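Local atomic coordinates of probable porin (Pseudomonas aeruginosa, PDB entry 2Y0H), a protein that probably forms a water-filled channel across the bacterial outer membrane through which small solutes pass, as in other porins of the OprD family. Residues K300-R305 with Y324-D329. Sequence-based numbering, arbitrary orientation.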
loop_
_atom_site.group_PDB
_atom_site.type_symbol
_atom_site.label_atom_id
_atom_site.label_comp_id
_atom_site.label_asym_id
_atom_site.label_seq_id
_atom_site.Cartn_x
_atom_site.Cartn_y
_atom_site.Cartn_z
ATOM N N LYS A 300 -11.310 -16.345 -6.342
ATOM C CA LYS A 300 -11.694 -15.544 -7.502
ATOM C C LYS A 300 -12.622 -14.449 -7.012
ATOM O O LYS A 300 -13.563 -14.722 -6.277
ATOM C CB LYS A 300 -12.451 -16.397 -8.522
ATOM C CG LYS A 300 -11.629 -17.475 -9.224
ATOM C CD LYS A 300 -12.572 -18.478 -9.894
ATOM C CE LYS A 300 -11.826 -19.513 -10.733
ATOM N NZ LYS A 300 -12.632 -20.751 -10.938
ATOM N N SER A 301 -12.368 -13.210 -7.409
ATOM C CA SER A 301 -13.180 -12.106 -6.912
ATOM C C SER A 301 -13.370 -11.042 -7.964
ATOM O O SER A 301 -12.541 -10.879 -8.870
ATOM C CB SER A 301 -12.560 -11.484 -5.651
ATOM O OG SER A 301 -11.235 -11.031 -5.897
ATOM N N TRP A 302 -14.480 -10.327 -7.844
ATOM C CA TRP A 302 -14.757 -9.203 -8.709
ATOM C C TRP A 302 -15.149 -8.005 -7.858
ATOM O O TRP A 302 -15.613 -8.155 -6.724
ATOM C CB TRP A 302 -15.854 -9.549 -9.726
ATOM C CG TRP A 302 -17.123 -10.107 -9.126
ATOM C CD1 TRP A 302 -17.443 -11.432 -8.952
ATOM C CD2 TRP A 302 -18.243 -9.362 -8.639
ATOM N NE1 TRP A 302 -18.693 -11.552 -8.387
ATOM C CE2 TRP A 302 -19.207 -10.300 -8.185
ATOM C CE3 TRP A 302 -18.534 -7.998 -8.551
ATOM C CZ2 TRP A 302 -20.433 -9.912 -7.644
ATOM C CZ3 TRP A 302 -19.758 -7.616 -8.012
ATOM C CH2 TRP A 302 -20.690 -8.572 -7.564
ATOM N N GLN A 303 -14.963 -6.816 -8.417
ATOM C CA GLN A 303 -15.201 -5.585 -7.695
ATOM C C GLN A 303 -16.068 -4.641 -8.520
ATOM O O GLN A 303 -15.951 -4.585 -9.747
ATOM C CB GLN A 303 -13.860 -4.898 -7.359
ATOM C CG GLN A 303 -14.029 -3.480 -6.840
ATOM C CD GLN A 303 -12.733 -2.747 -6.498
ATOM O OE1 GLN A 303 -12.783 -1.596 -6.069
ATOM N NE2 GLN A 303 -11.584 -3.404 -6.668
ATOM N N LEU A 304 -16.946 -3.920 -7.834
ATOM C CA LEU A 304 -17.592 -2.731 -8.384
ATOM C C LEU A 304 -17.286 -1.544 -7.463
ATOM O O LEU A 304 -17.381 -1.652 -6.235
ATOM C CB LEU A 304 -19.105 -2.933 -8.516
ATOM C CG LEU A 304 -19.550 -4.044 -9.479
ATOM C CD1 LEU A 304 -21.066 -4.210 -9.446
ATOM C CD2 LEU A 304 -19.070 -3.792 -10.898
ATOM N N ARG A 305 -16.904 -0.421 -8.061
ATOM C CA ARG A 305 -16.546 0.770 -7.303
ATOM C C ARG A 305 -17.098 2.044 -7.946
ATOM O O ARG A 305 -17.048 2.218 -9.166
ATOM C CB ARG A 305 -15.024 0.875 -7.188
ATOM C CG ARG A 305 -14.542 2.182 -6.588
ATOM C CD ARG A 305 -13.003 2.212 -6.451
ATOM N NE ARG A 305 -12.554 3.537 -6.040
ATOM C CZ ARG A 305 -11.409 3.792 -5.406
ATOM N NH1 ARG A 305 -10.552 2.810 -5.094
ATOM N NH2 ARG A 305 -11.128 5.045 -5.080
ATOM N N TYR A 324 -17.538 -2.617 -3.613
ATOM C CA TYR A 324 -17.997 -3.905 -3.145
ATOM C C TYR A 324 -17.176 -4.963 -3.862
ATOM O O TYR A 324 -16.962 -4.887 -5.073
ATOM C CB TYR A 324 -19.493 -4.073 -3.448
ATOM C CG TYR A 324 -20.034 -5.465 -3.200
ATOM C CD1 TYR A 324 -20.543 -5.827 -1.959
ATOM C CD2 TYR A 324 -20.036 -6.417 -4.209
ATOM C CE1 TYR A 324 -21.044 -7.099 -1.733
ATOM C CE2 TYR A 324 -20.534 -7.688 -3.993
ATOM C CZ TYR A 324 -21.038 -8.022 -2.752
ATOM O OH TYR A 324 -21.526 -9.291 -2.536
ATOM N N VAL A 325 -16.691 -5.937 -3.106
ATOM C CA VAL A 325 -15.915 -7.029 -3.669
ATOM C C VAL A 325 -16.491 -8.329 -3.159
ATOM O O VAL A 325 -16.800 -8.461 -1.976
ATOM C CB VAL A 325 -14.445 -6.955 -3.238
ATOM C CG1 VAL A 325 -13.705 -8.228 -3.673
ATOM C CG2 VAL A 325 -13.785 -5.706 -3.811
ATOM N N GLN A 326 -16.624 -9.294 -4.053
ATOM C CA GLN A 326 -17.194 -10.581 -3.700
ATOM C C GLN A 326 -16.232 -11.674 -4.135
ATOM O O GLN A 326 -15.821 -11.715 -5.298
ATOM C CB GLN A 326 -18.545 -10.739 -4.402
ATOM C CG GLN A 326 -19.274 -12.043 -4.111
ATOM C CD GLN A 326 -20.705 -12.015 -4.630
ATOM O OE1 GLN A 326 -21.462 -11.094 -4.332
ATOM N NE2 GLN A 326 -21.071 -13.013 -5.422
ATOM N N GLY A 327 -15.876 -12.552 -3.201
ATOM C CA GLY A 327 -14.915 -13.616 -3.455
ATOM C C GLY A 327 -15.482 -15.024 -3.289
ATOM O O GLY A 327 -16.389 -15.251 -2.491
ATOM N N ARG A 328 -14.929 -15.977 -4.032
ATOM C CA ARG A 328 -15.420 -17.348 -4.011
ATOM C C ARG A 328 -14.293 -18.337 -4.278
ATOM O O ARG A 328 -13.166 -17.936 -4.596
ATOM C CB ARG A 328 -16.504 -17.524 -5.080
ATOM C CG ARG A 328 -15.984 -17.306 -6.489
ATOM C CD ARG A 328 -17.108 -17.279 -7.525
ATOM N NE ARG A 328 -16.563 -17.359 -8.879
ATOM C CZ ARG A 328 -16.076 -16.323 -9.553
ATOM N NH1 ARG A 328 -16.065 -15.115 -8.994
ATOM N NH2 ARG A 328 -15.590 -16.495 -10.780
ATOM N N ASP A 329 -14.610 -19.626 -4.162
ATOM C CA ASP A 329 -13.658 -20.709 -4.432
ATOM C C ASP A 329 -12.472 -20.682 -3.471
ATOM O O ASP A 329 -11.375 -21.139 -3.810
ATOM C CB ASP A 329 -13.129 -20.654 -5.867
ATOM C CG ASP A 329 -14.224 -20.806 -6.914
ATOM O OD1 ASP A 329 -15.362 -21.156 -6.556
ATOM O OD2 ASP A 329 -13.938 -20.570 -8.108
HETATM O O HOH W 1 -16.795 -14.036 -6.368
#
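The carbonyl oxygen of Q326 takes the W302 backbone N-H, a hydrogen from a bridging water 2.7 Å from Q326 O, and a CA-H...O contact from S301. The water accepts from R328 NH1 in the plane of the guanidinium, tying the arginine head back to the backbone. K300 lies over one face of the guanidinium, its CB 3.7 Å above the plane, and runs on extended until NZ meets D329 OD2 at 3.1 Å in a salt bridge. K300, W302 and L304 form hydrogen-bonded pairs with R328, Q326 and Y324 respectively, joining neighbouring antiparallel strands of one hairpin in the closed porin barrel. The W302, Y324 and Q326 side chains share one face, probably the lipid-facing one, since a detergent molecule touches Q326. With chi1 at 53°, the W302 indole swings across to the other strand, and Q326 CB sits over its six-membered ring, 4.2 Å from the centroid. The Y324 ring meets W302 obliquely, planes 51° apart, CE2 reaching W302 CH2 at 3.7 Å. Y324 OH donates to a lone pair of Q326 OE1 at a very short 2.5 Å. On the opposite face V325 CG2 packs on Q303 CB at 3.6 Å, while Q303 NE2 and S301 OG hydrogen-bond to N287, in the connection preceding strand 300-309.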